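PDB 6SKY: Serine/threonine-protein kinase Tel1 from Chaetomium thermophilum, which is a serine/threonine protein kinase of the ATM subfamily that transfers phosphate from ATP to proteins and probably triggers checkpoint signalling at damaged DNA. Local coordinates for residues Pro2793-Thr2801 with Leu2923-Asn2932; Thr2714-Phe2725 with Thr2801-Gly2809. One frame throughout, in Å; residues are numbered along the deposited sequence.

How the contacts relate
Going along the kinase domain from its N-terminal side, Thr2714-Phe2725 comes first and pairs in contact 2 with Thr2801-Gly2809. That closes a loop holding helix 2732-2755, strands 2766-2769 and 2775-2777, and the magnesium ligands Asn2765 and Asp2779. Contact 1 starts inside this loop, at Pro2793-Thr2801, and ends beyond it at Leu2923-Asn2932 in the FATC region, so the two closures cross. They share Thr2801, the N-cap of helix 2802-2806, and pack together where Leu2800 CG meets Val2805 CG2 at 3.8 Å. The stretch leading into that helix therefore meets FATC, while the helix itself meets the segment around helix 2722-2726.

Contact 1: residues Pro2793-Thr2801 with Leu2923-Asn2932; sequences PELVPFRLT and LINQATSVSN
Leu2800 lies obliquely over the methyl of Thr2928, its CD2 3.6 Å from Thr2928 CG2, and the same branch goes on to Ile2924, where it touches CG2. The leucine leaves the backbone with CG opposite its own N (chi1 -155°), which carries the isobutyl group onto the end of helix 2916-2927. Thr2928 offers its carbon branch because its hydroxyl is busy elsewhere: OG1 turns back to donate to Ile2924 O at 2.6 Å, nearly in line with that carbonyl.

Ala2927 sits at the middle of the contact. Its CB approaches the Phe2798 ring obliquely, 3.6 Å from CE2, and also reaches Pro2797 CG and Leu2800 CB. Phe2798 crosses Leu2923 at about a right angle, CE1 lying 4.1 Å from Leu2923 CB, while Pro2797 CG sits above one face of the phenyl ring, offset toward its rim. The proline's CB in turn meets Leu2923 CD2 at 3.9 Å, and its CD slants across Gln2926, touching CG and OE1.

Further along, Val2796 CG1 comes to 4.2 Å from Asn2932 CB. The Asn2932 amide bridges back to the preceding helix: ND2 donates to Gln2926 O at 3.0 Å, in the carbonyl plane and on a lone pair, tying the two FATC helices across the turn. Met2751 of helix 2732-2755 lies against both Phe2798 and Leu2923, and Phe2817 against both Leu2800 and Ile2924. Leu2795 also packs on Arg2314 of the second subunit.

Segment 2793-2801 probably corresponds to the end of the activation segment, which packs near FATC in related PI3K-like kinases. With Thr2928 OG1 and Asn2932 ND2 spent inside the FATC segment, the contact is mostly apolar, some carbons also lying against backbone oxygens, and the fit depends on shape and burial rather than on directional bonds.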
loop_
_atom_site.group_PDB
_atom_site.type_symbol
_atom_site.label_atom_id
_atom_site.label_comp_id
_atom_site.label_asym_id
_atom_site.label_seq_id
_atom_site.Cartn_x
_atom_site.Cartn_y
_atom_site.Cartn_z
ATOM N N PRO A 2793 -13.262 24.729 30.131
ATOM C CA PRO A 2793 -13.071 24.394 28.719
ATOM C C PRO A 2793 -13.808 23.130 28.302
ATOM O O PRO A 2793 -14.132 22.265 29.113
ATOM C CB PRO A 2793 -11.557 24.200 28.613
ATOM C CG PRO A 2793 -10.998 24.834 29.814
ATOM C CD PRO A 2793 -12.003 24.678 30.879
ATOM N N GLU A 2794 -14.074 23.041 27.002
ATOM C CA GLU A 2794 -14.646 21.849 26.381
ATOM C C GLU A 2794 -13.504 21.082 25.733
ATOM O O GLU A 2794 -13.076 21.409 24.627
ATOM C CB GLU A 2794 -15.708 22.217 25.352
ATOM C CG GLU A 2794 -16.928 22.906 25.920
ATOM C CD GLU A 2794 -17.857 23.428 24.844
ATOM O OE1 GLU A 2794 -17.546 23.253 23.650
ATOM O OE2 GLU A 2794 -18.897 24.022 25.191
ATOM N N LEU A 2795 -13.018 20.054 26.414
ATOM C CA LEU A 2795 -11.819 19.336 26.007
ATOM C C LEU A 2795 -12.131 17.957 25.436
ATOM O O LEU A 2795 -11.385 17.004 25.646
ATOM C CB LEU A 2795 -10.851 19.219 27.180
ATOM C CG LEU A 2795 -10.438 20.535 27.843
ATOM C CD1 LEU A 2795 -9.656 20.266 29.102
ATOM C CD2 LEU A 2795 -9.633 21.398 26.902
ATOM N N VAL A 2796 -13.229 17.835 24.700
ATOM C CA VAL A 2796 -13.574 16.591 24.020
ATOM C C VAL A 2796 -13.662 16.883 22.530
ATOM O O VAL A 2796 -14.038 17.995 22.147
ATOM C CB VAL A 2796 -14.890 16.002 24.544
ATOM C CG1 VAL A 2796 -14.696 15.406 25.906
ATOM C CG2 VAL A 2796 -15.955 17.068 24.584
ATOM N N PRO A 2797 -13.331 15.933 21.657
ATOM C CA PRO A 2797 -13.415 16.214 20.222
ATOM C C PRO A 2797 -14.838 16.304 19.706
ATOM O O PRO A 2797 -15.091 17.038 18.747
ATOM C CB PRO A 2797 -12.655 15.041 19.599
ATOM C CG PRO A 2797 -12.734 13.981 20.592
ATOM C CD PRO A 2797 -12.737 14.620 21.922
ATOM N N PHE A 2798 -15.768 15.577 20.310
ATOM C CA PHE A 2798 -17.167 15.591 19.919
ATOM C C PHE A 2798 -17.968 14.990 21.060
ATOM O O PHE A 2798 -17.409 14.512 22.044
ATOM C CB PHE A 2798 -17.392 14.839 18.605
ATOM C CG PHE A 2798 -16.615 13.560 18.480
ATOM C CD1 PHE A 2798 -15.455 13.512 17.743
ATOM C CD2 PHE A 2798 -17.057 12.403 19.078
ATOM C CE1 PHE A 2798 -14.757 12.349 17.622
ATOM C CE2 PHE A 2798 -16.355 11.248 18.954
ATOM C CZ PHE A 2798 -15.209 11.220 18.226
ATOM N N ARG A 2799 -19.287 15.019 20.921
ATOM C CA ARG A 2799 -20.184 14.507 21.953
ATOM C C ARG A 2799 -20.420 13.020 21.732
ATOM O O ARG A 2799 -21.006 12.620 20.727
ATOM C CB ARG A 2799 -21.503 15.265 21.956
ATOM C CG ARG A 2799 -22.394 14.842 23.076
ATOM C CD ARG A 2799 -23.643 15.655 23.152
ATOM N NE ARG A 2799 -24.354 15.368 24.382
ATOM C CZ ARG A 2799 -24.300 16.125 25.462
ATOM N NH1 ARG A 2799 -24.962 15.785 26.543
ATOM N NH2 ARG A 2799 -23.592 17.225 25.453
ATOM N N LEU A 2800 -19.941 12.204 22.662
ATOM C CA LEU A 2800 -20.105 10.758 22.623
ATOM C C LEU A 2800 -20.425 10.242 24.016
ATOM O O LEU A 2800 -19.775 9.335 24.529
ATOM C CB LEU A 2800 -18.863 10.081 22.060
ATOM C CG LEU A 2800 -19.000 8.718 21.401
ATOM C CD1 LEU A 2800 -19.924 8.804 20.230
ATOM C CD2 LEU A 2800 -17.649 8.247 20.952
ATOM N N THR A 2801 -21.407 10.848 24.670
ATOM C CA THR A 2801 -21.772 10.438 26.015
ATOM C C THR A 2801 -22.412 9.051 25.991
ATOM O O THR A 2801 -22.522 8.407 24.954
ATOM C CB THR A 2801 -22.699 11.468 26.641
ATOM O OG1 THR A 2801 -23.964 11.440 25.984
ATOM C CG2 THR A 2801 -22.114 12.834 26.488
ATOM N N LEU A 2923 -9.429 9.229 19.010
ATOM C CA LEU A 2923 -10.550 10.149 19.157
ATOM C C LEU A 2923 -11.666 9.542 19.990
ATOM O O LEU A 2923 -12.228 10.206 20.862
ATOM C CB LEU A 2923 -11.077 10.556 17.790
ATOM C CG LEU A 2923 -10.204 11.486 16.972
ATOM C CD1 LEU A 2923 -10.820 11.686 15.630
ATOM C CD2 LEU A 2923 -10.055 12.778 17.693
ATOM N N ILE A 2924 -12.019 8.285 19.724
ATOM C CA ILE A 2924 -13.084 7.653 20.490
ATOM C C ILE A 2924 -12.628 7.362 21.908
ATOM O O ILE A 2924 -13.446 7.298 22.825
ATOM C CB ILE A 2924 -13.579 6.385 19.773
ATOM C CG1 ILE A 2924 -14.109 6.730 18.392
ATOM C CG2 ILE A 2924 -14.678 5.726 20.537
ATOM C CD1 ILE A 2924 -14.764 5.597 17.699
ATOM N N ASN A 2925 -11.327 7.200 22.133
ATOM C CA ASN A 2925 -10.851 7.046 23.502
ATOM C C ASN A 2925 -10.996 8.337 24.284
ATOM O O ASN A 2925 -11.425 8.319 25.439
ATOM C CB ASN A 2925 -9.395 6.600 23.521
ATOM C CG ASN A 2925 -9.237 5.116 23.367
ATOM O OD1 ASN A 2925 -8.291 4.652 22.745
ATOM N ND2 ASN A 2925 -10.160 4.360 23.933
ATOM N N GLN A 2926 -10.623 9.464 23.688
ATOM C CA GLN A 2926 -10.692 10.706 24.443
ATOM C C GLN A 2926 -12.078 11.323 24.456
ATOM O O GLN A 2926 -12.327 12.216 25.265
ATOM C CB GLN A 2926 -9.672 11.717 23.920
ATOM C CG GLN A 2926 -9.830 12.097 22.487
ATOM C CD GLN A 2926 -8.787 13.096 22.042
ATOM O OE1 GLN A 2926 -9.000 14.304 22.116
ATOM N NE2 GLN A 2926 -7.655 12.598 21.571
ATOM N N ALA A 2927 -12.996 10.856 23.617
ATOM C CA ALA A 2927 -14.357 11.362 23.655
ATOM C C ALA A 2927 -15.219 10.672 24.696
ATOM O O ALA A 2927 -16.201 11.261 25.143
ATOM C CB ALA A 2927 -15.011 11.219 22.288
ATOM N N THR A 2928 -14.887 9.441 25.079
ATOM C CA THR A 2928 -15.661 8.674 26.045
ATOM C C THR A 2928 -14.950 8.519 27.378
ATOM O O THR A 2928 -15.426 7.772 28.233
ATOM C CB THR A 2928 -15.995 7.292 25.485
ATOM O OG1 THR A 2928 -14.814 6.685 24.970
ATOM C CG2 THR A 2928 -17.004 7.388 24.377
ATOM N N SER A 2929 -13.840 9.215 27.582
ATOM C CA SER A 2929 -13.044 9.047 28.786
ATOM C C SER A 2929 -13.717 9.698 29.982
ATOM O O SER A 2929 -14.195 10.827 29.901
ATOM C CB SER A 2929 -11.663 9.652 28.574
ATOM O OG SER A 2929 -10.866 9.524 29.729
ATOM N N VAL A 2930 -13.743 8.984 31.106
ATOM C CA VAL A 2930 -14.398 9.503 32.300
ATOM C C VAL A 2930 -13.600 10.646 32.909
ATOM O O VAL A 2930 -14.164 11.525 33.562
ATOM C CB VAL A 2930 -14.626 8.365 33.308
ATOM C CG1 VAL A 2930 -15.118 8.903 34.630
ATOM C CG2 VAL A 2930 -15.622 7.381 32.755
ATOM N N SER A 2931 -12.290 10.675 32.697
ATOM C CA SER A 2931 -11.498 11.777 33.213
ATOM C C SER A 2931 -11.602 13.026 32.355
ATOM O O SER A 2931 -11.207 14.102 32.807
ATOM C CB SER A 2931 -10.039 11.359 33.334
ATOM O OG SER A 2931 -9.434 11.250 32.064
ATOM N N ASN A 2932 -12.105 12.910 31.131
ATOM C CA ASN A 2932 -12.382 14.076 30.305
ATOM C C ASN A 2932 -13.812 14.550 30.442
ATOM O O ASN A 2932 -14.069 15.749 30.347
ATOM C CB ASN A 2932 -12.118 13.769 28.834
ATOM C CG ASN A 2932 -10.682 13.491 28.557
ATOM O OD1 ASN A 2932 -9.866 13.435 29.466
ATOM N ND2 ASN A 2932 -10.354 13.307 27.293
#

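Contact 2: residues Thr2714-Phe2725 with Thr2801-Gly2809; sequences TERFHPVMRYFF and TRDIVDGMG
Thr2714 lays its CB over one face of the guanidinium of Arg2802, which opens the short helix 2802-2806 of the PI3K-like kinase C-lobe, with Thr2801 at the N-cap position. Its carbonyl O adds only a weak bond from Arg2802 NH1. Phe2717 O is gripped end-on by both terminal nitrogens, NH1 and NH2 of Arg2802 each at 2.9 Å; NH2 also serves Tyr2943 O near the chain's C terminus. Pro2719 CD lies over the opposite face of the guanidinium, and Pro2719 CB packs 3.6 Å from Asp2806 CB.

From here aspartates of the helix receive the backbone. Val2720 N donates to Asp2803 OD2 at 3.2 Å (163°), on the syn side but tilted well out of the carboxylate plane, while OD1 is taken by His2678. Met2721 CG rests 3.8 Å from Gly2807 CA. Asp2806 CG lies trans to its backbone N (chi1 -166°), which swings the carboxylate out to Arg2722. There OD2 accepts twice, from Arg2722 N at 3.0 Å and from NH2 in a 3.1 Å salt bridge, from opposite faces of the carboxylate plane. The guanidinium meets OD2 at its edge, the planes 89° apart. NH2 also donates to Pro2719 O, from above that carbonyl plane. A leucine in place of Arg2722 would probably leave the Asp2806 carboxylate without its charged mate and more able to turn. Last, Phe2725 brings CE2 to 3.8 Å from Gly2807 O.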
loop_
_atom_site.group_PDB
_atom_site.type_symbol
_atom_site.label_atom_id
_atom_site.label_comp_id
_atom_site.label_asym_id
_atom_site.label_seq_id
_atom_site.Cartn_x
_atom_site.Cartn_y
_atom_site.Cartn_z
ATOM N N THR A 2714 -23.133 9.143 37.673
ATOM C CA THR A 2714 -23.478 8.266 36.564
ATOM C C THR A 2714 -23.725 6.831 36.995
ATOM O O THR A 2714 -24.207 6.041 36.185
ATOM C CB THR A 2714 -22.403 8.280 35.483
ATOM O OG1 THR A 2714 -21.218 7.653 35.966
ATOM C CG2 THR A 2714 -22.098 9.683 35.069
ATOM N N GLU A 2715 -23.410 6.461 38.232
ATOM C CA GLU A 2715 -23.849 5.156 38.706
ATOM C C GLU A 2715 -25.330 5.119 39.046
ATOM O O GLU A 2715 -25.876 4.030 39.238
ATOM C CB GLU A 2715 -23.031 4.730 39.918
ATOM C CG GLU A 2715 -21.811 3.921 39.549
ATOM C CD GLU A 2715 -20.764 3.892 40.639
ATOM O OE1 GLU A 2715 -20.999 4.476 41.717
ATOM O OE2 GLU A 2715 -19.696 3.287 40.413
ATOM N N ARG A 2716 -25.987 6.270 39.122
ATOM C CA ARG A 2716 -27.410 6.364 39.410
ATOM C C ARG A 2716 -28.163 7.014 38.261
ATOM O O ARG A 2716 -29.169 7.682 38.469
ATOM C CB ARG A 2716 -27.651 7.148 40.693
ATOM C CG ARG A 2716 -27.063 6.526 41.923
ATOM C CD ARG A 2716 -27.664 7.164 43.142
ATOM N NE ARG A 2716 -29.120 7.097 43.109
ATOM C CZ ARG A 2716 -29.916 7.779 43.923
ATOM N NH1 ARG A 2716 -31.231 7.659 43.824
ATOM N NH2 ARG A 2716 -29.396 8.587 44.835
ATOM N N PHE A 2717 -27.674 6.831 37.044
ATOM C CA PHE A 2717 -28.261 7.461 35.870
ATOM C C PHE A 2717 -27.965 6.536 34.704
ATOM O O PHE A 2717 -26.804 6.380 34.327
ATOM C CB PHE A 2717 -27.668 8.846 35.653
ATOM C CG PHE A 2717 -28.592 9.817 34.996
ATOM C CD1 PHE A 2717 -29.698 10.289 35.654
ATOM C CD2 PHE A 2717 -28.331 10.287 33.735
ATOM C CE1 PHE A 2717 -30.533 11.187 35.058
ATOM C CE2 PHE A 2717 -29.165 11.188 33.144
ATOM C CZ PHE A 2717 -30.264 11.638 33.806
ATOM N N HIS A 2718 -28.989 5.909 34.157
ATOM C CA HIS A 2718 -28.760 4.929 33.114
ATOM C C HIS A 2718 -29.277 5.436 31.782
ATOM O O HIS A 2718 -30.319 6.087 31.744
ATOM C CB HIS A 2718 -29.450 3.604 33.443
ATOM C CG HIS A 2718 -29.090 3.050 34.781
ATOM N ND1 HIS A 2718 -29.788 3.362 35.926
ATOM C CD2 HIS A 2718 -28.103 2.208 35.160
ATOM C CE1 HIS A 2718 -29.246 2.735 36.952
ATOM N NE2 HIS A 2718 -28.222 2.028 36.515
ATOM N N PRO A 2719 -28.591 5.147 30.683
ATOM C CA PRO A 2719 -29.028 5.662 29.382
ATOM C C PRO A 2719 -30.354 5.074 28.933
ATOM O O PRO A 2719 -30.690 3.929 29.235
ATOM C CB PRO A 2719 -27.895 5.243 28.445
ATOM C CG PRO A 2719 -27.185 4.173 29.151
ATOM C CD PRO A 2719 -27.302 4.452 30.592
ATOM N N VAL A 2720 -31.111 5.880 28.189
ATOM C CA VAL A 2720 -32.436 5.494 27.721
ATOM C C VAL A 2720 -32.610 5.791 26.241
ATOM O O VAL A 2720 -33.732 5.792 25.737
ATOM C CB VAL A 2720 -33.533 6.217 28.514
ATOM C CG1 VAL A 2720 -33.475 5.849 29.956
ATOM C CG2 VAL A 2720 -33.390 7.686 28.340
ATOM N N MET A 2721 -31.524 6.054 25.526
ATOM C CA MET A 2721 -31.677 6.510 24.152
ATOM C C MET A 2721 -32.160 5.398 23.236
ATOM O O MET A 2721 -32.811 5.670 22.223
ATOM C CB MET A 2721 -30.365 7.086 23.652
ATOM C CG MET A 2721 -30.419 7.683 22.276
ATOM S SD MET A 2721 -31.418 9.154 22.183
ATOM C CE MET A 2721 -31.617 9.256 20.418
ATOM N N ARG A 2722 -31.890 4.146 23.590
ATOM C CA ARG A 2722 -32.310 3.033 22.756
ATOM C C ARG A 2722 -33.817 2.943 22.626
ATOM O O ARG A 2722 -34.309 2.276 21.716
ATOM C CB ARG A 2722 -31.772 1.730 23.316
ATOM C CG ARG A 2722 -32.452 1.291 24.558
ATOM C CD ARG A 2722 -31.683 0.187 25.201
ATOM N NE ARG A 2722 -32.226 -0.167 26.500
ATOM C CZ ARG A 2722 -31.934 0.466 27.623
ATOM N NH1 ARG A 2722 -32.471 0.075 28.761
ATOM N NH2 ARG A 2722 -31.116 1.498 27.605
ATOM N N TYR A 2723 -34.560 3.600 23.503
ATOM C CA TYR A 2723 -36.004 3.593 23.400
ATOM C C TYR A 2723 -36.531 4.597 22.398
ATOM O O TYR A 2723 -37.650 4.421 21.922
ATOM C CB TYR A 2723 -36.625 3.861 24.757
ATOM C CG TYR A 2723 -36.434 2.723 25.708
ATOM C CD1 TYR A 2723 -35.555 2.820 26.762
ATOM C CD2 TYR A 2723 -37.120 1.543 25.541
ATOM C CE1 TYR A 2723 -35.378 1.787 27.623
ATOM C CE2 TYR A 2723 -36.947 0.504 26.397
ATOM C CZ TYR A 2723 -36.075 0.628 27.436
ATOM O OH TYR A 2723 -35.900 -0.420 28.300
ATOM N N PHE A 2724 -35.763 5.630 22.052
ATOM C CA PHE A 2724 -36.248 6.582 21.063
ATOM C C PHE A 2724 -36.701 5.866 19.808
ATOM O O PHE A 2724 -37.692 6.248 19.184
ATOM C CB PHE A 2724 -35.166 7.607 20.722
ATOM C CG PHE A 2724 -35.574 8.588 19.661
ATOM C CD1 PHE A 2724 -36.263 9.727 19.988
ATOM C CD2 PHE A 2724 -35.270 8.364 18.338
ATOM C CE1 PHE A 2724 -36.639 10.606 19.032
ATOM C CE2 PHE A 2724 -35.651 9.242 17.379
ATOM C CZ PHE A 2724 -36.332 10.363 17.724
ATOM N N PHE A 2725 -35.999 4.809 19.437
ATOM C CA PHE A 2725 -36.307 4.078 18.227
ATOM C C PHE A 2725 -37.364 3.022 18.446
ATOM O O PHE A 2725 -38.087 2.685 17.511
ATOM C CB PHE A 2725 -35.035 3.446 17.669
ATOM C CG PHE A 2725 -33.980 4.441 17.355
ATOM C CD1 PHE A 2725 -34.011 5.134 16.173
ATOM C CD2 PHE A 2725 -32.990 4.727 18.261
ATOM C CE1 PHE A 2725 -33.071 6.068 15.897
ATOM C CE2 PHE A 2725 -32.049 5.663 17.982
ATOM C CZ PHE A 2725 -32.090 6.327 16.798
ATOM N N THR A 2801 -21.407 10.848 24.670
ATOM C CA THR A 2801 -21.772 10.438 26.015
ATOM C C THR A 2801 -22.412 9.051 25.991
ATOM O O THR A 2801 -22.522 8.407 24.954
ATOM C CB THR A 2801 -22.699 11.468 26.641
ATOM O OG1 THR A 2801 -23.964 11.440 25.984
ATOM C CG2 THR A 2801 -22.114 12.834 26.488
ATOM N N ARG A 2802 -22.823 8.567 27.160
ATOM C CA ARG A 2802 -23.387 7.225 27.234
ATOM C C ARG A 2802 -24.731 7.134 26.533
ATOM O O ARG A 2802 -25.088 6.071 26.020
ATOM C CB ARG A 2802 -23.537 6.789 28.685
ATOM C CG ARG A 2802 -22.245 6.513 29.398
ATOM C CD ARG A 2802 -22.511 6.281 30.860
ATOM N NE ARG A 2802 -23.369 7.322 31.405
ATOM C CZ ARG A 2802 -24.223 7.132 32.398
ATOM N NH1 ARG A 2802 -24.335 5.940 32.950
ATOM N NH2 ARG A 2802 -24.972 8.129 32.825
ATOM N N ASP A 2803 -25.484 8.229 26.493
ATOM C CA ASP A 2803 -26.758 8.223 25.795
ATOM C C ASP A 2803 -26.592 8.263 24.287
ATOM O O ASP A 2803 -27.398 7.673 23.573
ATOM C CB ASP A 2803 -27.618 9.392 26.252
ATOM C CG ASP A 2803 -28.628 8.991 27.296
ATOM O OD1 ASP A 2803 -28.381 9.206 28.497
ATOM O OD2 ASP A 2803 -29.673 8.440 26.918
ATOM N N ILE A 2804 -25.577 8.948 23.774
ATOM C CA ILE A 2804 -25.358 8.924 22.335
ATOM C C ILE A 2804 -24.982 7.521 21.887
ATOM O O ILE A 2804 -25.437 7.047 20.846
ATOM C CB ILE A 2804 -24.298 9.966 21.929
ATOM C CG1 ILE A 2804 -24.944 11.304 21.586
ATOM C CG2 ILE A 2804 -23.543 9.516 20.717
ATOM C CD1 ILE A 2804 -25.632 11.955 22.708
ATOM N N VAL A 2805 -24.179 6.825 22.682
ATOM C CA VAL A 2805 -23.731 5.490 22.323
ATOM C C VAL A 2805 -24.821 4.457 22.554
ATOM O O VAL A 2805 -24.854 3.426 21.882
ATOM C CB VAL A 2805 -22.456 5.156 23.107
ATOM C CG1 VAL A 2805 -21.986 3.782 22.797
ATOM C CG2 VAL A 2805 -21.387 6.135 22.769
ATOM N N ASP A 2806 -25.733 4.707 23.493
ATOM C CA ASP A 2806 -26.815 3.764 23.735
ATOM C C ASP A 2806 -27.739 3.640 22.536
ATOM O O ASP A 2806 -28.295 2.568 22.293
ATOM C CB ASP A 2806 -27.603 4.189 24.964
ATOM C CG ASP A 2806 -28.508 3.102 25.473
ATOM O OD1 ASP A 2806 -28.007 2.015 25.810
ATOM O OD2 ASP A 2806 -29.723 3.331 25.555
ATOM N N GLY A 2807 -27.926 4.713 21.780
ATOM C CA GLY A 2807 -28.778 4.651 20.615
ATOM C C GLY A 2807 -28.186 3.911 19.443
ATOM O O GLY A 2807 -28.897 3.671 18.466
ATOM N N MET A 2808 -26.912 3.542 19.514
ATOM C CA MET A 2808 -26.228 2.880 18.419
ATOM C C MET A 2808 -26.389 1.373 18.428
ATOM O O MET A 2808 -26.012 0.725 17.452
ATOM C CB MET A 2808 -24.738 3.211 18.450
ATOM C CG MET A 2808 -24.421 4.586 17.971
ATOM S SD MET A 2808 -22.742 5.070 18.306
ATOM C CE MET A 2808 -22.893 6.800 17.936
ATOM N N GLY A 2809 -26.911 0.797 19.498
ATOM C CA GLY A 2809 -27.227 -0.609 19.466
ATOM C C GLY A 2809 -26.455 -1.482 20.424
ATOM O O GLY A 2809 -25.901 -1.007 21.414
#